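Local atomic coordinates of CurD (Moorea producens 3L, PDB entry 5KP7), a protein that probably works as an acyltransferase of the hydroxymethylglutaryl-CoA synthase family and binds 4'-phosphopantetheine. Residues 34-39 with 76-81; 38-43 with 68-73; 101-106 with 114-119; 406-411 with 431-436. The protein carries 3 engineered substitutions. All coordinates share one frame; numbering follows the deposited sequence.

Contact 1 (34-39 with 76-81); sequences SVYGGA and VSYAVN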
loop_
_atom_site.group_PDB
_atom_site.type_symbol
_atom_site.label_atom_id
_atom_site.label_comp_id
_atom_site.label_asym_id
_atom_site.label_seq_id
_atom_site.Cartn_x
_atom_site.Cartn_y
_atom_site.Cartn_z
ATOM N N SER A 34 -2.036 14.691 4.688
ATOM C CA SER A 34 -2.062 14.357 6.100
ATOM C C SER A 34 -2.327 12.863 6.258
ATOM O O SER A 34 -2.949 12.238 5.383
ATOM C CB SER A 34 -3.085 15.232 6.812
ATOM O OG SER A 34 -3.213 14.860 8.163
ATOM N N VAL A 35 -1.803 12.290 7.340
ATOM C CA VAL A 35 -1.803 10.828 7.547
ATOM C C VAL A 35 -2.453 10.506 8.894
ATOM O O VAL A 35 -2.244 11.251 9.858
ATOM C CB VAL A 35 -0.341 10.323 7.593
ATOM C CG1 VAL A 35 -0.249 8.865 8.053
ATOM C CG2 VAL A 35 0.326 10.534 6.249
ATOM N N TYR A 36 -3.186 9.396 8.978
ATOM C CA TYR A 36 -3.552 8.798 10.255
ATOM C C TYR A 36 -3.107 7.352 10.226
ATOM O O TYR A 36 -3.632 6.571 9.431
ATOM C CB TYR A 36 -5.039 8.918 10.536
ATOM C CG TYR A 36 -5.472 8.262 11.834
ATOM C CD1 TYR A 36 -4.955 8.677 13.063
ATOM C CD2 TYR A 36 -6.377 7.219 11.847
ATOM C CE1 TYR A 36 -5.345 8.077 14.253
ATOM C CE2 TYR A 36 -6.774 6.619 13.042
ATOM C CZ TYR A 36 -6.246 7.050 14.248
ATOM O OH TYR A 36 -6.628 6.501 15.466
ATOM N N GLY A 37 -2.143 7.022 11.086
ATOM C CA GLY A 37 -1.557 5.682 11.137
ATOM C C GLY A 37 -2.056 4.825 12.280
ATOM O O GLY A 37 -1.357 3.898 12.721
ATOM N N GLY A 38 -3.245 5.152 12.763
ATOM C CA GLY A 38 -3.943 4.383 13.792
ATOM C C GLY A 38 -3.595 4.813 15.192
ATOM O O GLY A 38 -2.725 5.676 15.407
ATOM N N ALA A 39 -4.299 4.227 16.156
ATOM C CA ALA A 39 -4.085 4.531 17.568
ATOM C C ALA A 39 -3.233 3.477 18.289
ATOM O O ALA A 39 -2.761 3.702 19.418
ATOM C CB ALA A 39 -5.432 4.671 18.257
ATOM N N VAL A 76 -14.270 5.302 8.057
ATOM C CA VAL A 76 -14.727 6.688 8.151
ATOM C C VAL A 76 -13.933 7.445 9.205
ATOM O O VAL A 76 -13.442 8.538 8.961
ATOM C CB VAL A 76 -16.254 6.764 8.469
ATOM C CG1 VAL A 76 -16.696 8.197 8.744
ATOM C CG2 VAL A 76 -17.073 6.162 7.324
ATOM N N SER A 77 -13.845 6.897 10.415
ATOM C CA SER A 77 -13.122 7.565 11.472
ATOM C C SER A 77 -11.635 7.709 11.126
ATOM O O SER A 77 -11.059 8.772 11.367
ATOM C CB SER A 77 -13.368 6.899 12.837
ATOM O OG SER A 77 -12.694 5.683 13.012
ATOM N N TYR A 78 -11.050 6.689 10.486
ATOM C CA TYR A 78 -9.675 6.791 10.026
ATOM C C TYR A 78 -9.552 7.957 9.027
ATOM O O TYR A 78 -8.608 8.759 9.113
ATOM C CB TYR A 78 -9.229 5.468 9.383
ATOM C CG TYR A 78 -8.444 4.566 10.289
ATOM C CD1 TYR A 78 -9.027 3.971 11.406
ATOM C CD2 TYR A 78 -7.097 4.290 10.039
ATOM C CE1 TYR A 78 -8.280 3.133 12.239
ATOM C CE2 TYR A 78 -6.367 3.463 10.865
ATOM C CZ TYR A 78 -6.953 2.862 11.934
ATOM O OH TYR A 78 -6.156 2.056 12.743
ATOM N N ALA A 79 -10.472 8.009 8.066
ATOM C CA ALA A 79 -10.470 9.047 7.045
ATOM C C ALA A 79 -10.591 10.449 7.606
ATOM O O ALA A 79 -9.865 11.369 7.192
ATOM C CB ALA A 79 -11.576 8.804 6.030
ATOM N N VAL A 80 -11.535 10.643 8.538
ATOM C CA VAL A 80 -11.723 11.938 9.156
ATOM C C VAL A 80 -10.469 12.358 9.940
ATOM O O VAL A 80 -10.049 13.508 9.872
ATOM C CB VAL A 80 -13.009 11.968 10.017
ATOM C CG1 VAL A 80 -13.076 13.254 10.852
ATOM C CG2 VAL A 80 -14.249 11.802 9.135
ATOM N N ASN A 81 -9.871 11.433 10.694
ATOM C CA ASN A 81 -8.650 11.738 11.411
ATOM C C ASN A 81 -7.479 12.093 10.489
ATOM O O ASN A 81 -6.652 12.963 10.844
ATOM C CB ASN A 81 -8.319 10.605 12.375
ATOM C CG ASN A 81 -9.290 10.548 13.543
ATOM O OD1 ASN A 81 -9.696 11.573 14.068
ATOM N ND2 ASN A 81 -9.630 9.352 13.977
HETATM O O HOH W 1 -3.927 12.892 11.353
HETATM O O HOH W 2 -6.026 2.209 15.430
#
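Tyr36, at the end of strand 29-36, and Tyr78, on helix 75-89, form an edge-to-face aromatic pair, an instructive case of a helix fitted to a sheet through one ring from each. The edge of Tyr36 that carries CD2 and CE2 is directed at the face of Tyr78, with the planes at 69° and the centroids 4.8 Å apart. The closest carbons, Tyr36 CD2 and Tyr78 CD2, are separated by 3.5 Å. With CG of Tyr36 anti to its backbone nitrogen (chi1 178°), the ring is carried across to the helix.

A CH-pi contact adds to this pair: Asn81 CB sits over one face of the Tyr36 ring, 3.9 Å from its centroid, while Gly38 N lies over the opposite face. Close packing is also seen at Gly38, whose CA comes within 3.4 Å of Tyr78 OH; a side chain there would run into the hydroxyl.

The polar links run through water. One molecule donates to both Val35 O and Asn81 O; another accepts from Ala39 N and, at 2.7 Å, from Tyr78 OH. Tyr36 OH bonds to Glu73 OE2, and Asn81 OD1 accepts from the backbone N of Leu428. Strand and helix are thus held to each other by ring and carbon packing, while bridging waters and partners outside the two segments take up the polar ends of the rings and of Asn81.

Contact 2 (38-43 with 68-73); sequences GAAQLE and VSLPYE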
loop_
_atom_site.group_PDB
_atom_site.type_symbol
_atom_site.label_atom_id
_atom_site.label_comp_id
_atom_site.label_asym_id
_atom_site.label_seq_id
_atom_site.Cartn_x
_atom_site.Cartn_y
_atom_site.Cartn_z
ATOM N N GLY A 38 -3.245 5.152 12.763
ATOM C CA GLY A 38 -3.943 4.383 13.792
ATOM C C GLY A 38 -3.595 4.813 15.192
ATOM O O GLY A 38 -2.725 5.676 15.407
ATOM N N ALA A 39 -4.299 4.227 16.156
ATOM C CA ALA A 39 -4.085 4.531 17.568
ATOM C C ALA A 39 -3.233 3.477 18.289
ATOM O O ALA A 39 -2.761 3.702 19.418
ATOM C CB ALA A 39 -5.432 4.671 18.257
ATOM N N ALA A 40 -3.079 2.317 17.653
ATOM C CA ALA A 40 -2.409 1.191 18.260
ATOM C C ALA A 40 -1.686 0.419 17.178
ATOM O O ALA A 40 -2.073 0.456 15.999
ATOM C CB ALA A 40 -3.419 0.293 18.948
ATOM N N GLN A 41 -0.634 -0.281 17.584
ATOM C CA GLN A 41 0.132 -1.097 16.658
ATOM C C GLN A 41 0.633 -2.365 17.347
ATOM O O GLN A 41 0.732 -2.406 18.560
ATOM C CB GLN A 41 1.295 -0.282 16.088
ATOM C CG GLN A 41 2.281 0.292 17.099
ATOM C CD GLN A 41 3.388 -0.668 17.543
ATOM O OE1 GLN A 41 3.560 -1.753 16.963
ATOM N NE2 GLN A 41 4.142 -0.284 18.554
ATOM N N LEU A 42 0.919 -3.387 16.544
ATOM C CA LEU A 42 1.525 -4.641 16.996
ATOM C C LEU A 42 2.903 -4.777 16.376
ATOM O O LEU A 42 3.058 -4.720 15.144
ATOM C CB LEU A 42 0.713 -5.841 16.545
ATOM C CG LEU A 42 1.255 -7.212 16.972
ATOM C CD1 LEU A 42 1.162 -7.354 18.480
ATOM C CD2 LEU A 42 0.478 -8.302 16.255
ATOM N N GLU A 43 3.875 -5.040 17.235
ATOM C CA GLU A 43 5.258 -5.297 16.810
ATOM C C GLU A 43 5.331 -6.716 16.282
ATOM O O GLU A 43 4.942 -7.640 16.967
ATOM C CB GLU A 43 6.212 -5.048 17.982
ATOM C CG GLU A 43 6.322 -3.553 18.302
ATOM C CD GLU A 43 6.869 -3.228 19.680
ATOM O OE1 GLU A 43 7.622 -4.032 20.263
ATOM O OE2 GLU A 43 6.551 -2.119 20.186
ATOM N N VAL A 68 -3.296 -1.326 13.923
ATOM C CA VAL A 68 -4.473 -2.196 14.122
ATOM C C VAL A 68 -5.656 -1.312 14.536
ATOM O O VAL A 68 -5.524 -0.580 15.498
ATOM C CB VAL A 68 -4.209 -3.240 15.214
ATOM C CG1 VAL A 68 -5.386 -4.186 15.359
ATOM C CG2 VAL A 68 -2.954 -4.041 14.873
ATOM N N SER A 69 -6.731 -1.369 13.771
ATOM C CA SER A 69 -7.966 -0.594 14.100
ATOM C C SER A 69 -8.645 -1.190 15.338
ATOM O O SER A 69 -8.875 -2.426 15.396
ATOM C CB SER A 69 -8.927 -0.695 12.960
ATOM O OG SER A 69 -10.114 0.076 13.139
ATOM N N LEU A 70 -9.044 -0.319 16.273
ATOM C CA LEU A 70 -9.885 -0.735 17.408
ATOM C C LEU A 70 -11.324 -0.954 16.957
ATOM O O LEU A 70 -11.721 -0.492 15.902
ATOM C CB LEU A 70 -9.835 0.327 18.510
ATOM C CG LEU A 70 -8.611 0.425 19.421
ATOM C CD1 LEU A 70 -8.646 -0.722 20.428
ATOM C CD2 LEU A 70 -7.305 0.397 18.681
ATOM N N PRO A 71 -12.144 -1.654 17.778
ATOM C CA PRO A 71 -13.566 -1.857 17.396
ATOM C C PRO A 71 -14.373 -0.564 17.271
ATOM O O PRO A 71 -15.302 -0.486 16.465
ATOM C CB PRO A 71 -14.098 -2.808 18.484
ATOM C CG PRO A 71 -12.880 -3.523 18.948
ATOM C CD PRO A 71 -11.752 -2.512 18.926
ATOM N N TYR A 72 -13.915 0.479 17.966
ATOM C CA TYR A 72 -14.526 1.784 17.897
ATOM C C TYR A 72 -13.834 2.685 16.883
ATOM O O TYR A 72 -13.837 3.915 17.017
ATOM C CB TYR A 72 -14.607 2.407 19.305
ATOM C CG TYR A 72 -13.325 2.362 20.104
ATOM C CD1 TYR A 72 -12.265 3.241 19.826
ATOM C CD2 TYR A 72 -13.128 1.408 21.115
ATOM C CE1 TYR A 72 -11.090 3.193 20.570
ATOM C CE2 TYR A 72 -11.952 1.363 21.838
ATOM C CZ TYR A 72 -10.948 2.251 21.563
ATOM O OH TYR A 72 -9.795 2.194 22.313
ATOM N N GLU A 73 -13.247 2.079 15.842
ATOM C CA GLU A 73 -12.768 2.817 14.692
ATOM C C GLU A 73 -13.209 2.065 13.452
ATOM O O GLU A 73 -13.454 0.837 13.489
ATOM C CB GLU A 73 -11.245 2.915 14.702
ATOM C CG GLU A 73 -10.672 3.614 15.933
ATOM C CD GLU A 73 -9.174 3.719 15.822
ATOM O OE1 GLU A 73 -8.494 2.683 16.080
ATOM O OE2 GLU A 73 -8.661 4.828 15.439
HETATM O O HOH W 2 -6.026 2.209 15.430
#
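Ala40 and Val68 meet at the edge of a small mixed sheet in which strand 40-43 lies between strands 65-67 and 384-385; the loop leaving strand 65-67 then closes in a type I beta turn from Leu70 to Glu73. Backbone pairing of Leu42 with Lys66 is followed by one further bond, Val68 N to Ala40 O at 3.0 Å. Its N-H points well at the oxygen (159°) but arrives from above the carbonyl plane. Ala40 N, by contrast, is buried with no partner in the model.

Beyond this bond the loop packs by carbon. Leu70 CD2 reaches Ala40 CB at 3.9 Å; a chi1 of -77° sets Leu70 CG anti to its carbonyl carbon, and the branch end comes back to the strand. Val68 CG2 lies more loosely beside Leu42 CB. Leu394 of helix 388-397 touches both Val68 and Leu70.

The water that Tyr78 and Ala39 share bridges the polar groups, donating to Val68 O at 2.8 Å and to Glu73 OE1 at 2.6 Å. Glu73 OE1 also takes Leu70 N at 3.1 Å on its anti lone pair, and OE2 bonds to Tyr36 OH. The carboxylate is therefore held through both oxygens, and through OE1 and the water it links the turn to Ala39, just ahead of strand 40-43. At the start of the turn, Leu70 O receives two donors from opposite faces of its plane: Glu73 N at 3.0 Å and Ser69 OG at 3.2 Å.

Contact 3 (101-106 with 114-119); sequences VITCSE and SMSTYI
Thr103 and Ser116 face each other across the first half of a beta-alpha-beta unit, strand 98-104, helix 115-123 and strand 130-134, where the helix packs against its sheet. The axes of strand segment 101-104 and helix segment 115-119 approach to 8.0 Å, their directions 124° apart. Thr103 OG1 donates to Ser116 OG over 2.8 Å, and Ser116 OG is itself bonded to Phe132 O on the next strand, making a short polar relay inside a largely apolar interface.

The two branches of Thr103 have different neighbours. OG1, anti to the carbonyl carbon (chi1 -59°), also meets Ile119 CD1 tip to tip at 3.3 Å, whereas CG2 lies 4.0 Å from Met115 CB, the two side chains crossing at about a right angle. A valine in place of this threonine would probably leave Ser116 OG without the threonine hydroxyl and break the relay to Phe132 O.

On the side toward the strand's start, Val101 CG1 rests against Ser116 OG at 3.7 Å and more distantly against Ile119 CG2. Toward the other end, Met115 bends at its last torsion (chi3 -73°), bringing CE to 3.6 Å from Ser105 CB and equally near Ser105 OG, a hydroxyl bonded to Thr167 O.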
loop_
_atom_site.group_PDB
_atom_site.type_symbol
_atom_site.label_atom_id
_atom_site.label_comp_id
_atom_site.label_asym_id
_atom_site.label_seq_id
_atom_site.Cartn_x
_atom_site.Cartn_y
_atom_site.Cartn_z
ATOM N N VAL A 101 -15.361 15.209 -2.924
ATOM C CA VAL A 101 -14.763 14.326 -1.924
ATOM C C VAL A 101 -14.809 12.910 -2.506
ATOM O O VAL A 101 -15.894 12.395 -2.791
ATOM C CB VAL A 101 -15.533 14.370 -0.594
ATOM C CG1 VAL A 101 -14.982 13.346 0.371
ATOM C CG2 VAL A 101 -15.472 15.747 0.037
ATOM N N ILE A 102 -13.636 12.327 -2.735
ATOM C CA ILE A 102 -13.518 10.959 -3.228
ATOM C C ILE A 102 -12.902 10.117 -2.135
ATOM O O ILE A 102 -11.765 10.380 -1.688
ATOM C CB ILE A 102 -12.645 10.836 -4.486
ATOM C CG1 ILE A 102 -13.142 11.800 -5.582
ATOM C CG2 ILE A 102 -12.687 9.398 -4.964
ATOM C CD1 ILE A 102 -12.371 11.700 -6.890
ATOM N N THR A 103 -13.635 9.110 -1.663
ATOM C CA THR A 103 -13.088 8.145 -0.721
ATOM C C THR A 103 -12.638 6.931 -1.503
ATOM O O THR A 103 -13.392 6.406 -2.323
ATOM C CB THR A 103 -14.128 7.778 0.342
ATOM O OG1 THR A 103 -14.520 8.974 1.025
ATOM C CG2 THR A 103 -13.535 6.835 1.352
ATOM N N CYS A 104 -11.423 6.485 -1.269
ATOM C CA CYS A 104 -10.795 5.389 -2.024
ATOM C C CYS A 104 -10.560 4.274 -1.059
ATOM O O CYS A 104 -9.836 4.453 -0.052
ATOM C CB CYS A 104 -9.483 5.878 -2.636
ATOM S SG CYS A 104 -9.721 7.314 -3.726
ATOM N N SER A 105 -11.193 3.133 -1.273
ATOM C CA SER A 105 -11.201 2.106 -0.229
ATOM C C SER A 105 -11.564 0.732 -0.810
ATOM O O SER A 105 -12.263 0.669 -1.835
ATOM C CB SER A 105 -12.197 2.495 0.895
ATOM O OG SER A 105 -12.073 1.622 2.009
ATOM N N GLU A 106 -11.118 -0.308 -0.124
ATOM C CA GLU A 106 -11.607 -1.673 -0.317
ATOM C C GLU A 106 -12.212 -2.209 0.983
ATOM O O GLU A 106 -12.396 -3.425 1.136
ATOM C CB GLU A 106 -10.545 -2.588 -0.920
ATOM C CG GLU A 106 -9.245 -2.669 -0.133
ATOM C CD GLU A 106 -8.093 -3.120 -1.023
ATOM O OE1 GLU A 106 -7.442 -2.271 -1.661
ATOM O OE2 GLU A 106 -7.853 -4.321 -1.080
ATOM N N SER A 114 -21.732 5.974 -0.114
ATOM C CA SER A 114 -20.303 6.293 -0.038
ATOM C C SER A 114 -19.915 6.778 1.359
ATOM O O SER A 114 -20.680 7.513 2.024
ATOM C CB SER A 114 -19.830 7.315 -1.079
ATOM O OG SER A 114 -20.339 8.629 -0.878
ATOM N N MET A 115 -18.704 6.439 1.777
ATOM C CA MET A 115 -18.174 6.967 3.049
ATOM C C MET A 115 -17.979 8.478 2.987
ATOM O O MET A 115 -17.924 9.148 4.019
ATOM C CB MET A 115 -16.880 6.225 3.415
ATOM C CG MET A 115 -17.233 4.845 3.829
ATOM S SD MET A 115 -15.859 3.822 4.446
ATOM C CE MET A 115 -14.984 3.467 2.921
ATOM N N SER A 116 -17.913 9.020 1.768
ATOM C CA SER A 116 -17.751 10.447 1.574
ATOM C C SER A 116 -18.846 11.273 2.263
ATOM O O SER A 116 -18.585 12.391 2.680
ATOM C CB SER A 116 -17.700 10.760 0.086
ATOM O OG SER A 116 -16.578 10.095 -0.500
ATOM N N THR A 117 -20.062 10.737 2.334
ATOM C CA THR A 117 -21.174 11.453 2.993
ATOM C C THR A 117 -20.916 11.698 4.491
ATOM O O THR A 117 -21.029 12.824 4.974
ATOM C CB THR A 117 -22.506 10.699 2.804
ATOM O OG1 THR A 117 -22.414 9.358 3.316
ATOM C CG2 THR A 117 -22.841 10.591 1.322
ATOM N N TYR A 118 -20.481 10.675 5.208
ATOM C CA TYR A 118 -20.081 10.821 6.618
ATOM C C TYR A 118 -18.891 11.731 6.772
ATOM O O TYR A 118 -18.841 12.555 7.668
ATOM C CB TYR A 118 -19.735 9.464 7.218
ATOM C CG TYR A 118 -20.908 8.555 7.476
ATOM C CD1 TYR A 118 -21.813 8.838 8.494
ATOM C CD2 TYR A 118 -21.039 7.351 6.830
ATOM C CE1 TYR A 118 -22.866 7.979 8.778
ATOM C CE2 TYR A 118 -22.091 6.479 7.107
ATOM C CZ TYR A 118 -23.007 6.817 8.096
ATOM O OH TYR A 118 -24.045 5.945 8.384
ATOM N N ILE A 119 -17.923 11.603 5.872
ATOM C CA ILE A 119 -16.714 12.415 5.921
ATOM C C ILE A 119 -17.056 13.899 5.758
ATOM O O ILE A 119 -16.617 14.757 6.533
ATOM C CB ILE A 119 -15.670 11.913 4.909
ATOM C CG1 ILE A 119 -15.130 10.544 5.341
ATOM C CG2 ILE A 119 -14.531 12.899 4.755
ATOM C CD1 ILE A 119 -14.539 9.719 4.211
#

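Contact 4 (406-411 with 431-436); sequences RNVTLD and KAIKEF. With SO4 (sulfate ion), chain C.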
loop_
_atom_site.group_PDB
_atom_site.type_symbol
_atom_site.label_atom_id
_atom_site.label_comp_id
_atom_site.label_asym_id
_atom_site.label_seq_id
_atom_site.Cartn_x
_atom_site.Cartn_y
_atom_site.Cartn_z
ATOM N N ARG A 406 -26.379 -4.040 12.265
ATOM C CA ARG A 406 -27.509 -3.110 12.340
ATOM C C ARG A 406 -27.438 -2.216 13.595
ATOM O O ARG A 406 -27.729 -1.037 13.525
ATOM C CB ARG A 406 -28.831 -3.882 12.310
ATOM C CG ARG A 406 -30.057 -2.977 12.159
ATOM C CD ARG A 406 -31.336 -3.703 12.441
ATOM N NE ARG A 406 -31.804 -4.402 11.291
ATOM C CZ ARG A 406 -32.845 -4.041 10.526
ATOM N NH1 ARG A 406 -33.126 -4.783 9.476
ATOM N NH2 ARG A 406 -33.588 -2.954 10.775
ATOM N N ASN A 407 -27.090 -2.806 14.735
ATOM C CA ASN A 407 -27.030 -2.064 16.018
ATOM C C ASN A 407 -25.848 -2.530 16.832
ATOM O O ASN A 407 -25.641 -3.733 17.019
ATOM C CB ASN A 407 -28.296 -2.272 16.828
ATOM C CG ASN A 407 -29.514 -1.629 16.184
ATOM O OD1 ASN A 407 -29.650 -0.409 16.206
ATOM N ND2 ASN A 407 -30.416 -2.440 15.648
ATOM N N VAL A 408 -25.043 -1.593 17.293
ATOM C CA VAL A 408 -23.973 -1.911 18.245
ATOM C C VAL A 408 -23.670 -0.631 19.020
ATOM O O VAL A 408 -23.733 0.462 18.457
ATOM C CB VAL A 408 -22.694 -2.483 17.567
ATOM C CG1 VAL A 408 -22.103 -1.499 16.571
ATOM C CG2 VAL A 408 -21.661 -2.923 18.600
ATOM N N THR A 409 -23.333 -0.778 20.303
ATOM C CA THR A 409 -22.912 0.358 21.126
ATOM C C THR A 409 -21.527 0.052 21.631
ATOM O O THR A 409 -21.348 -0.910 22.371
ATOM C CB THR A 409 -23.865 0.583 22.304
ATOM O OG1 THR A 409 -23.907 -0.604 23.093
ATOM C CG2 THR A 409 -25.252 0.838 21.811
ATOM N N LEU A 410 -20.524 0.817 21.213
ATOM C CA LEU A 410 -19.141 0.468 21.549
ATOM C C LEU A 410 -18.766 0.773 23.010
ATOM O O LEU A 410 -19.128 1.815 23.561
ATOM C CB LEU A 410 -18.140 1.174 20.623
ATOM C CG LEU A 410 -17.929 0.655 19.198
ATOM C CD1 LEU A 410 -17.473 -0.775 19.230
ATOM C CD2 LEU A 410 -19.187 0.825 18.344
ATOM N N ASP A 411 -18.022 -0.154 23.608
ATOM C CA ASP A 411 -17.346 0.070 24.876
ATOM C C ASP A 411 -15.947 0.657 24.654
ATOM O O ASP A 411 -14.989 -0.059 24.278
ATOM C CB ASP A 411 -17.237 -1.227 25.671
ATOM C CG ASP A 411 -16.583 -1.036 27.028
ATOM O OD1 ASP A 411 -16.346 0.127 27.455
ATOM O OD2 ASP A 411 -16.281 -2.079 27.685
ATOM N N LYS A 431 -18.883 5.633 17.741
ATOM C CA LYS A 431 -19.614 5.498 18.991
ATOM C C LYS A 431 -20.615 4.362 18.965
ATOM O O LYS A 431 -20.749 3.609 19.958
ATOM C CB LYS A 431 -20.364 6.803 19.306
ATOM C CG LYS A 431 -21.097 6.822 20.623
ATOM C CD LYS A 431 -21.842 8.159 20.768
ATOM C CE LYS A 431 -22.017 8.568 22.197
ATOM N NZ LYS A 431 -22.797 7.663 23.063
ATOM N N ALA A 432 -21.324 4.233 17.850
ATOM C CA ALA A 432 -22.431 3.285 17.760
ATOM C C ALA A 432 -22.873 3.151 16.317
ATOM O O ALA A 432 -22.590 4.016 15.490
ATOM C CB ALA A 432 -23.625 3.739 18.599
ATOM N N ILE A 433 -23.603 2.075 16.057
ATOM C CA ILE A 433 -24.409 1.954 14.855
ATOM C C ILE A 433 -25.843 1.773 15.351
ATOM O O ILE A 433 -26.104 0.954 16.240
ATOM C CB ILE A 433 -23.981 0.785 13.954
ATOM C CG1 ILE A 433 -22.486 0.882 13.626
ATOM C CG2 ILE A 433 -24.806 0.778 12.661
ATOM C CD1 ILE A 433 -21.931 -0.307 12.863
ATOM N N LYS A 434 -26.760 2.561 14.814
ATOM C CA LYS A 434 -28.166 2.507 15.235
ATOM C C LYS A 434 -29.018 2.434 14.000
ATOM O O LYS A 434 -29.032 3.347 13.182
ATOM C CB LYS A 434 -28.504 3.717 16.096
ATOM C CG LYS A 434 -29.857 3.543 16.774
ATOM C CD LYS A 434 -30.074 4.515 17.925
ATOM C CE LYS A 434 -30.091 5.943 17.465
ATOM N NZ LYS A 434 -30.624 6.795 18.577
ATOM N N GLU A 435 -29.652 1.287 13.805
ATOM C CA GLU A 435 -30.424 1.022 12.588
ATOM C C GLU A 435 -29.614 1.353 11.331
ATOM O O GLU A 435 -30.064 2.064 10.434
ATOM C CB GLU A 435 -31.780 1.748 12.620
ATOM C CG GLU A 435 -32.652 1.294 13.784
ATOM C CD GLU A 435 -32.976 -0.194 13.706
ATOM O OE1 GLU A 435 -33.637 -0.583 12.735
ATOM O OE2 GLU A 435 -32.613 -0.960 14.635
ATOM N N PHE A 436 -28.407 0.782 11.303
ATOM C CA PHE A 436 -27.406 0.958 10.229
ATOM C C PHE A 436 -26.761 2.330 10.141
ATOM O O PHE A 436 -25.775 2.476 9.386
ATOM C CB PHE A 436 -27.968 0.572 8.851
ATOM C CG PHE A 436 -28.557 -0.796 8.787
ATOM C CD1 PHE A 436 -27.757 -1.916 8.932
ATOM C CD2 PHE A 436 -29.913 -0.980 8.540
ATOM C CE1 PHE A 436 -28.302 -3.179 8.843
ATOM C CE2 PHE A 436 -30.454 -2.246 8.417
ATOM C CZ PHE A 436 -29.652 -3.351 8.578
HETATM S S SO4 C . -30.203 9.788 16.953
HETATM O O1 SO4 C . -30.653 11.115 17.437
HETATM O O2 SO4 C . -31.353 8.856 16.928
HETATM O O3 SO4 C . -29.645 9.934 15.589
HETATM O O4 SO4 C . -29.154 9.258 17.855
HETATM O O HOH W 3 -20.496 3.991 22.687
#
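Glu435 takes hold of two neighbours on segment 406-411 at once. Its OE1 forms a salt bridge with Arg406 NH2 at 3.1 Å, lying at the edge of the guanidinium and near its plane. Its OE2 accepts Asn407 ND2 at 2.8 Å from above the carboxylate plane. The amide of Asn407 is clasped in return, since OD1 takes Glu435 N at 2.9 Å. Next along the chain, Phe436 N bonds to Arg406 O at 3.0 Å, almost straight (177°).

Backbone pairing continues from there. Val408 and Ile433 exchange both N-H...O bonds, Leu410 N reaches Lys431 O, and a water bridges Leu410 O to Lys431 O. On the solvent side, Lys434 NZ holds a sulfate, probably from the crystallisation liquor, through O2 at 2.7 Å and also through O4; Lys439 binds it too.

Packing follows outward. Arg406 CG makes a CH-pi contact over the face of the Phe436 ring, 3.7 Å from its centroid, and the guanidinium, turned by a bend at chi3 (-84°), has Phe436 CE2 above one face. Val408 CG1 meets Ile433 CG1 at 3.8 Å, and Ile433 CG2 approaches Arg406 O at 3.5 Å. Cutting Ile433 back to an alanine would probably leave Val408 CG1 without its apolar partner and open a gap beside Arg406 O.

The paired part is a short antiparallel ladder: strand 408-409 forms one margin of a three-stranded sheet, against a central strand with a classic beta bulge, Lys431 and Ala432 both facing Lys439.

In the fold
From the N terminus, strand 29-36 enters the main sheet, and contact 1 closes the excursion that returns at helix 75-89. Contact 2 starts from the same residues, Gly38 and Ala39, and nests inside that loop, joining strand 40-43 to the approach to the helix. Contact 3 follows in series as a short local closure between strand 98-104 and helix 115-123; the two helices pack, Ala79 against Ile119 and Val76 against Met115. Contact 4 lies far along the chain, closing a C-terminal loop at the surface, and crosses none of the others. It nevertheless touches contact 2, where Leu410 packs on Pro71 and Tyr72, bringing C-terminal segments against the N-terminal region.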